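Local coordinates for DUF3244 domain-containing protein (Bacteroides vulgatus ATCC 8482, PDB 3D33) that is of unknown function but folds as an immunoglobulin-like beta-sandwich of the DUF3244 family, which belongs to the E-set clan, at residues 10-15 with 89-94; 29-34 with 40-45; 51-56 with 75-80. All blocks are in the same frame, centred on the assembly; numbering follows the deposited sequence. Where two conformers were deposited one is given.

Contact 1 of 3, residues 10-15 with 89-94; sequences KDVELD and YKLEIT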
# COMPACT_ATOMS: atom_id res chain seq x y z
N LYS A 10 -9.21 10.15 -0.74
CA LYS A 10 -8.54 10.12 -2.03
C LYS A 10 -8.13 8.69 -2.37
O LYS A 10 -7.41 8.07 -1.61
CB LYS A 10 -7.31 11.01 -1.97
CG LYS A 10 -7.62 12.49 -1.64
N ASP A 11 -8.62 8.19 -3.50
CA ASP A 11 -8.26 6.87 -3.97
C ASP A 11 -6.79 6.83 -4.37
O ASP A 11 -6.33 7.74 -5.04
CB ASP A 11 -9.11 6.52 -5.19
CG ASP A 11 -8.89 5.10 -5.65
OD1 ASP A 11 -8.82 4.20 -4.80
OD2 ASP A 11 -8.82 4.89 -6.87
N VAL A 12 -6.08 5.78 -3.97
CA VAL A 12 -4.74 5.51 -4.49
C VAL A 12 -4.90 4.32 -5.45
O VAL A 12 -5.04 3.17 -5.03
CB VAL A 12 -3.71 5.27 -3.38
CG1 VAL A 12 -2.31 5.04 -3.98
CG2 VAL A 12 -3.67 6.46 -2.41
N GLU A 13 -4.94 4.62 -6.74
CA GLU A 13 -5.20 3.60 -7.74
C GLU A 13 -4.07 2.58 -7.77
O GLU A 13 -2.91 2.95 -7.75
CB GLU A 13 -5.36 4.23 -9.12
CG GLU A 13 -5.52 3.19 -10.23
CD GLU A 13 -6.04 3.77 -11.53
OE1 GLU A 13 -5.84 4.99 -11.77
OE2 GLU A 13 -6.64 3.00 -12.31
N LEU A 14 -4.43 1.31 -7.84
CA LEU A 14 -3.43 0.25 -7.89
C LEU A 14 -3.47 -0.47 -9.22
O LEU A 14 -4.56 -0.76 -9.71
CB LEU A 14 -3.68 -0.76 -6.77
CG LEU A 14 -3.64 -0.22 -5.33
CD1 LEU A 14 -4.03 -1.29 -4.30
CD2 LEU A 14 -2.27 0.38 -5.01
N ASP A 15 -2.29 -0.76 -9.76
CA ASP A 15 -2.16 -1.55 -11.00
C ASP A 15 -1.28 -2.77 -10.76
O ASP A 15 -0.38 -2.73 -9.94
CB ASP A 15 -1.55 -0.69 -12.10
CG ASP A 15 -2.49 0.40 -12.52
OD1 ASP A 15 -3.53 0.07 -13.13
OD2 ASP A 15 -2.19 1.58 -12.25
N TYR A 89 5.58 9.27 -3.49
CA TYR A 89 5.95 7.95 -3.02
C TYR A 89 5.35 6.87 -3.90
O TYR A 89 4.22 7.01 -4.37
CB TYR A 89 5.46 7.73 -1.57
CG TYR A 89 6.19 8.64 -0.64
CD1 TYR A 89 7.41 8.26 -0.10
CD2 TYR A 89 5.73 9.93 -0.38
CE1 TYR A 89 8.12 9.12 0.70
CE2 TYR A 89 6.44 10.81 0.45
CZ TYR A 89 7.64 10.40 0.99
OH TYR A 89 8.39 11.26 1.78
N LYS A 90 6.11 5.80 -4.09
CA LYS A 90 5.61 4.54 -4.70
C LYS A 90 5.17 3.60 -3.60
O LYS A 90 5.91 3.37 -2.63
CB LYS A 90 6.72 3.86 -5.51
CG LYS A 90 6.31 2.57 -6.16
CD LYS A 90 7.37 1.95 -7.05
CE LYS A 90 8.61 1.55 -6.26
NZ LYS A 90 9.67 0.86 -7.10
N LEU A 91 3.96 3.08 -3.76
CA LEU A 91 3.37 2.11 -2.87
C LEU A 91 3.29 0.75 -3.56
O LEU A 91 2.75 0.64 -4.66
CB LEU A 91 1.98 2.55 -2.47
CG LEU A 91 1.13 1.60 -1.68
CD1 LEU A 91 1.72 1.35 -0.32
CD2 LEU A 91 -0.35 2.09 -1.54
N GLU A 92 3.88 -0.26 -2.95
CA GLU A 92 3.83 -1.61 -3.50
C GLU A 92 3.26 -2.54 -2.48
O GLU A 92 3.67 -2.51 -1.30
CB GLU A 92 5.22 -2.12 -3.83
CG GLU A 92 5.98 -1.37 -4.83
CD GLU A 92 7.38 -1.98 -4.91
OE1 GLU A 92 7.53 -3.01 -5.61
OE2 GLU A 92 8.28 -1.51 -4.18
N ILE A 93 2.34 -3.39 -2.93
CA ILE A 93 1.76 -4.44 -2.11
C ILE A 93 2.07 -5.73 -2.83
O ILE A 93 1.69 -5.89 -4.00
CB ILE A 93 0.25 -4.24 -1.99
CG1 ILE A 93 -0.03 -2.83 -1.43
CG2 ILE A 93 -0.36 -5.25 -1.09
CD1 ILE A 93 -0.85 -2.04 -2.34
N THR A 94 2.78 -6.62 -2.17
CA THR A 94 3.15 -7.88 -2.79
C THR A 94 2.63 -9.05 -1.95
O THR A 94 2.52 -8.96 -0.72
CB THR A 94 4.68 -7.98 -2.99
OG1 THR A 94 5.32 -7.93 -1.72
CG2 THR A 94 5.18 -6.88 -3.86
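Leu14 straddles the end of Ile93: CD1 of Leu14 lies 3.8 Å from CD1 of Ile93, and the other methyl, CD2 of Leu14, is 3.9 Å from that same Ile93 CD1. One isoleucine tip is thus touched by both branches of the leucine fork, the two side chains crossing at about a right angle. The remaining touches converge on CD2 of Leu91, which has CD2 of Leu14 at 4.3 Å and CG1 of Val12 at 4.3 Å. Everything that meets here is methyl against methyl, and the backbones stand well apart, with 8.7 Å between the CA atoms of Leu14 and Leu91. The Ile93 tip reaches Leu14 through a torsion of 121°, a near-eclipsed setting about CB-CG1 that probably costs some torsional strain.

Such a layer of aliphatic side chains between two sheets is what a beta-sandwich is built on. The segment 10-15 passes along its edge, from one sheet toward the other: Lys10 and Val12 form backbone hydrogen bonds with Thr35 and Val33, whereas Asp15 is bonded through its backbone to Thr102 in the opposite sheet. This change of partner resembles the A-to-A' switch of many immunoglobulin-like domains. Across the core, strand 87-96 is held between two neighbours, Lys90 pairing with Thr56 and Tyr89 with Phe105. Its alternation turns Leu91 and Ile93 inward, while Glu92 points away from 10-15. Within each sheet the touching side chains are backed by their neighbours, Val12 resting on Val33, Leu14 on Ile31 and Leu91 on Ile53.

Contact 2 of 3, residues 29-34 with 40-45; sequences CPITVF and LTLKNA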
# COMPACT_ATOMS: atom_id res chain seq x y z
N CYS A 29 -10.37 -6.40 -8.17
CA CYS A 29 -9.23 -6.60 -7.26
C CYS A 29 -9.68 -6.44 -5.82
O CYS A 29 -10.37 -5.46 -5.49
CB CYS A 29 -8.16 -5.56 -7.58
SG CYS A 29 -6.68 -5.72 -6.61
N PRO A 30 -9.33 -7.39 -4.94
CA PRO A 30 -9.73 -7.26 -3.53
C PRO A 30 -9.01 -6.19 -2.71
O PRO A 30 -9.49 -5.87 -1.60
CB PRO A 30 -9.38 -8.63 -2.95
CG PRO A 30 -8.26 -9.12 -3.75
CD PRO A 30 -8.60 -8.66 -5.16
N ILE A 31 -7.88 -5.67 -3.21
CA ILE A 31 -7.08 -4.70 -2.47
C ILE A 31 -7.42 -3.29 -2.95
O ILE A 31 -7.38 -3.02 -4.13
CB ILE A 31 -5.56 -4.91 -2.68
CG1 ILE A 31 -5.15 -6.39 -2.52
CG2 ILE A 31 -4.78 -3.98 -1.73
CD1 ILE A 31 -5.32 -6.90 -1.16
N THR A 32 -7.78 -2.40 -2.01
CA THR A 32 -7.95 -0.97 -2.33
C THR A 32 -7.26 -0.14 -1.25
O THR A 32 -7.05 -0.60 -0.12
CB THR A 32 -9.44 -0.60 -2.41
OG1 THR A 32 -10.07 -0.91 -1.18
CG2 THR A 32 -10.16 -1.38 -3.52
N VAL A 33 -6.82 1.04 -1.63
CA VAL A 33 -6.09 1.95 -0.76
C VAL A 33 -6.67 3.37 -0.93
O VAL A 33 -7.05 3.78 -2.06
CB VAL A 33 -4.58 1.94 -1.08
CG1 VAL A 33 -3.88 3.04 -0.30
CG2 VAL A 33 -3.97 0.56 -0.82
N PHE A 34 -6.79 4.09 0.18
CA PHE A 34 -7.14 5.53 0.15
C PHE A 34 -6.35 6.29 1.19
O PHE A 34 -5.82 5.68 2.13
CB PHE A 34 -8.66 5.79 0.32
CG PHE A 34 -9.24 5.26 1.60
CD1 PHE A 34 -9.20 6.01 2.76
CD2 PHE A 34 -9.85 4.00 1.65
CE1 PHE A 34 -9.75 5.52 3.95
CE2 PHE A 34 -10.41 3.52 2.83
CZ PHE A 34 -10.36 4.28 3.97
N LEU A 40 -3.03 6.66 5.51
CA LEU A 40 -3.26 5.78 4.38
C LEU A 40 -3.95 4.51 4.91
O LEU A 40 -3.51 3.98 5.91
CB LEU A 40 -1.92 5.46 3.76
CG LEU A 40 -1.76 4.63 2.51
CD1 LEU A 40 -0.34 4.93 1.96
CD2 LEU A 40 -1.91 3.15 2.83
N THR A 41 -5.02 4.08 4.25
CA THR A 41 -5.74 2.87 4.66
C THR A 41 -5.76 1.88 3.53
O THR A 41 -6.16 2.22 2.40
CB THR A 41 -7.20 3.17 5.11
OG1 THR A 41 -7.20 4.05 6.24
CG2 THR A 41 -7.97 1.86 5.48
N LEU A 42 -5.35 0.65 3.83
CA LEU A 42 -5.46 -0.46 2.90
C LEU A 42 -6.52 -1.43 3.39
O LEU A 42 -6.55 -1.80 4.55
CB LEU A 42 -4.13 -1.19 2.75
CG LEU A 42 -4.12 -2.44 1.88
CD1 LEU A 42 -2.73 -2.65 1.23
CD2 LEU A 42 -4.55 -3.71 2.65
N LYS A 43 -7.38 -1.83 2.47
CA LYS A 43 -8.36 -2.88 2.75
C LYS A 43 -8.20 -4.01 1.77
O LYS A 43 -7.89 -3.79 0.61
CB LYS A 43 -9.74 -2.31 2.68
CG LYS A 43 -9.98 -1.33 3.81
CD LYS A 43 -11.44 -1.07 4.02
CE LYS A 43 -11.64 -0.14 5.19
NZ LYS A 43 -13.02 -0.29 5.71
N ASN A 44 -8.44 -5.23 2.25
CA ASN A 44 -8.31 -6.43 1.46
C ASN A 44 -9.59 -7.23 1.70
O ASN A 44 -9.80 -7.74 2.80
CB ASN A 44 -7.08 -7.23 1.89
CG ASN A 44 -6.90 -8.53 1.11
OD1 ASN A 44 -7.78 -8.92 0.34
ND2 ASN A 44 -5.78 -9.22 1.34
N ALA A 45 -10.43 -7.32 0.68
CA ALA A 45 -11.75 -7.94 0.80
C ALA A 45 -11.70 -9.47 0.81
O ALA A 45 -12.73 -10.13 1.09
CB ALA A 45 -12.69 -7.47 -0.30
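Phe34 and Thr41 form an antiparallel hydrogen-bonded pair: Thr41 N donates to Phe34 O at 2.8 Å, and Phe34 N returns the bond to Thr41 O at 3.0 Å. Two residues along, Thr32 and Lys43 repeat the exchange, Lys43 N reaching Thr32 O at 2.9 Å and Thr32 N donating back to Lys43 O. Pro30 has no N-H to give, yet its carbonyl O accepts from Ala45 N at 2.9 Å. These five bonds zip the beta hairpin of strands 31-36 and 39-44.

In the non-hydrogen-bonded pairs, Leu42 and Asn44 find backbone partners on the outer flank, in Ile77 and Ala75. Ile31 N has a weak bond to Cys29 SG. Asn44 OD1 takes the N-H of Ser46, an Asx turn, while its amide CG is pressed by Ile31 CD1 at 3.2 Å.

On the other face, a chi1 of 59° sets the Phe34 ring between its own N and carbonyl carbon and lays it alongside Thr41, whose CB sits over the ring face, 3.8 Å from the centroid, in a CH-pi contact. An alanine in place of the phenylalanine removes the ring, and this side of Thr41 CB would probably be left without its CH-pi partner. Inward, Val33 CG1 packs on Leu40 CD2, and Ile31 CG2 on Leu42 CD1.

Contact 3 of 3, residues 51-56 with 75-80; sequences MTIRIT and AYITIS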
# COMPACT_ATOMS: atom_id res chain seq x y z
N MSE A 51 1.39 -10.86 3.04
CA MSE A 51 1.61 -9.67 2.23
C MSE A 51 2.79 -8.85 2.73
O MSE A 51 3.21 -8.96 3.90
CB MSE A 51 0.39 -8.75 2.26
CG MSE A 51 -0.89 -9.33 1.72
SE MSE A 51 -2.20 -7.86 1.62
CE MSE A 51 -1.63 -6.75 3.28
N THR A 52 3.36 -8.08 1.83
CA THR A 52 4.38 -7.10 2.18
C THR A 52 3.96 -5.77 1.59
O THR A 52 3.52 -5.70 0.44
CB THR A 52 5.76 -7.45 1.61
OG1 THR A 52 6.21 -8.69 2.16
CG2 THR A 52 6.75 -6.32 1.96
N ILE A 53 4.06 -4.70 2.39
CA ILE A 53 3.76 -3.34 1.92
C ILE A 53 5.10 -2.59 2.00
O ILE A 53 5.80 -2.67 2.99
CB ILE A 53 2.72 -2.62 2.80
CG1 ILE A 53 1.40 -3.39 2.77
CG2 ILE A 53 2.55 -1.14 2.36
CD1 ILE A 53 0.31 -2.81 3.66
N ARG A 54 5.46 -1.92 0.91
CA ARG A 54 6.69 -1.14 0.85
C ARG A 54 6.38 0.24 0.25
O ARG A 54 5.64 0.36 -0.73
CB ARG A 54 7.74 -1.89 0.03
CG ARG A 54 9.11 -1.32 0.02
CD ARG A 54 10.10 -2.40 -0.52
NE ARG A 54 10.37 -3.49 0.43
CZ ARG A 54 10.12 -4.80 0.25
NH1 ARG A 54 9.53 -5.28 -0.85
NH2 ARG A 54 10.44 -5.67 1.20
N ILE A 55 6.88 1.29 0.90
CA ILE A 55 6.70 2.62 0.40
C ILE A 55 8.10 3.19 0.17
O ILE A 55 8.97 3.10 1.06
CB ILE A 55 5.92 3.50 1.39
CG1 ILE A 55 4.54 2.91 1.67
CG2 ILE A 55 5.81 4.96 0.87
CD1 ILE A 55 3.78 3.65 2.68
N THR A 56 8.32 3.73 -1.03
CA THR A 56 9.61 4.21 -1.51
C THR A 56 9.53 5.66 -2.03
O THR A 56 8.62 5.99 -2.83
CB THR A 56 10.12 3.27 -2.67
OG1 THR A 56 10.17 1.91 -2.21
CG2 THR A 56 11.51 3.70 -3.14
N ALA A 75 -6.38 -8.05 6.26
CA ALA A 75 -7.64 -7.45 5.83
C ALA A 75 -7.66 -5.91 5.84
O ALA A 75 -8.46 -5.28 5.11
CB ALA A 75 -8.79 -7.99 6.69
N TYR A 76 -6.82 -5.31 6.67
CA TYR A 76 -6.93 -3.89 7.04
C TYR A 76 -5.65 -3.42 7.71
O TYR A 76 -5.22 -4.01 8.70
CB TYR A 76 -8.10 -3.69 7.98
CG TYR A 76 -8.29 -2.31 8.55
CD1 TYR A 76 -8.89 -1.31 7.79
CD2 TYR A 76 -7.92 -2.01 9.86
CE1 TYR A 76 -9.08 -0.04 8.31
CE2 TYR A 76 -8.13 -0.75 10.38
CZ TYR A 76 -8.70 0.24 9.59
OH TYR A 76 -8.92 1.49 10.13
N ILE A 77 -5.08 -2.35 7.17
CA ILE A 77 -3.80 -1.79 7.62
C ILE A 77 -3.95 -0.29 7.49
O ILE A 77 -4.45 0.19 6.47
CB ILE A 77 -2.62 -2.31 6.71
CG1 ILE A 77 -2.41 -3.83 6.85
CG2 ILE A 77 -1.31 -1.58 6.99
CD1 ILE A 77 -2.04 -4.28 8.28
N THR A 78 -3.55 0.45 8.52
CA THR A 78 -3.36 1.90 8.38
C THR A 78 -1.89 2.29 8.54
O THR A 78 -1.13 1.69 9.33
CB THR A 78 -4.22 2.74 9.33
OG1 THR A 78 -3.80 2.53 10.69
CG2 THR A 78 -5.71 2.38 9.15
N ILE A 79 -1.51 3.29 7.77
CA ILE A 79 -0.14 3.78 7.75
C ILE A 79 -0.18 5.30 7.84
O ILE A 79 -0.77 5.97 6.99
CB ILE A 79 0.58 3.39 6.45
CG1 ILE A 79 0.61 1.88 6.25
CG2 ILE A 79 2.02 3.95 6.43
CD1 ILE A 79 1.13 1.47 4.87
N SER A 80 0.48 5.85 8.85
CA SER A 80 0.61 7.31 8.97
C SER A 80 1.69 7.78 8.04
O SER A 80 2.84 7.31 8.11
CB SER A 80 0.99 7.75 10.36
OG SER A 80 1.11 9.17 10.36
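Ile79 reaches across to two isoleucines of the facing strand, Ile53 and Ile55. At CB its chain forks. The short branch, CG2 of Ile79, comes within 4.2 Å of Ile55 CD1, a loose touch. The long branch starts at CG1, which serves as a stem; the next torsion is extended, chi2 172°, and carries CD1 straight out between the strands. There the methyl sits between two partners, Ile53 CG2 at 3.9 Å from Ile79 CD1 and Ile55 CD1 at 4.1 Å from the same atom. With Ile55 the meeting is tip to tip, whereas Ile79 and Ile53 slide past one another in opposite directions, so that the end of one lies beside the branch of the other.

Ile53 spreads its two ends over two residues. While CG2 receives Ile79, its own extended arm brings CD1 to Ile77 CG2 at 3.9 Å. In Ile77 the chain is bent at chi2, -61°, which turns its CD1 aside and leaves the branch methyl CG2 to make the contact. The four isoleucines interlock purely by van der Waals contact.

The axes of the two strands run only 20° from parallel and come no closer than 10.9 Å, the separation of facing sheets in a beta-sandwich and far beyond backbone pairing distance. Strand 76-80 is the outermost strand of its sheet, bonded along one side to strand 39-44. Strand 50-57 runs between 63-69 and 87-96, so Ile53 also touches Ile69 and Leu91, and Ile55 rests on Tyr89. Phe84, in a loop, packs on Ile55 as well, and across the sandwich Ile79 extends to Tyr65 of strand 63-69.

In the fold
Contact 2 lies within one sheet of the sandwich, whereas contacts 1 and 3 span the core between the two; their centres are about 9 to 10 Å apart. In their common sheet the hairpin of contact 2 lies between strand 10-11 of contact 1 and strand 76-80 of contact 3: on one side Val12 N is 2.9 Å from Val33 O, and on the other Leu40 N is 2.8 Å from Ile79 O. In the opposite sheet contacts 1 and 3 are joined directly, with Thr52 N 2.8 Å from Thr94 O. Along the chain, contact 1 closes last and encloses both others, which follow in series. No active site or ligand is known here.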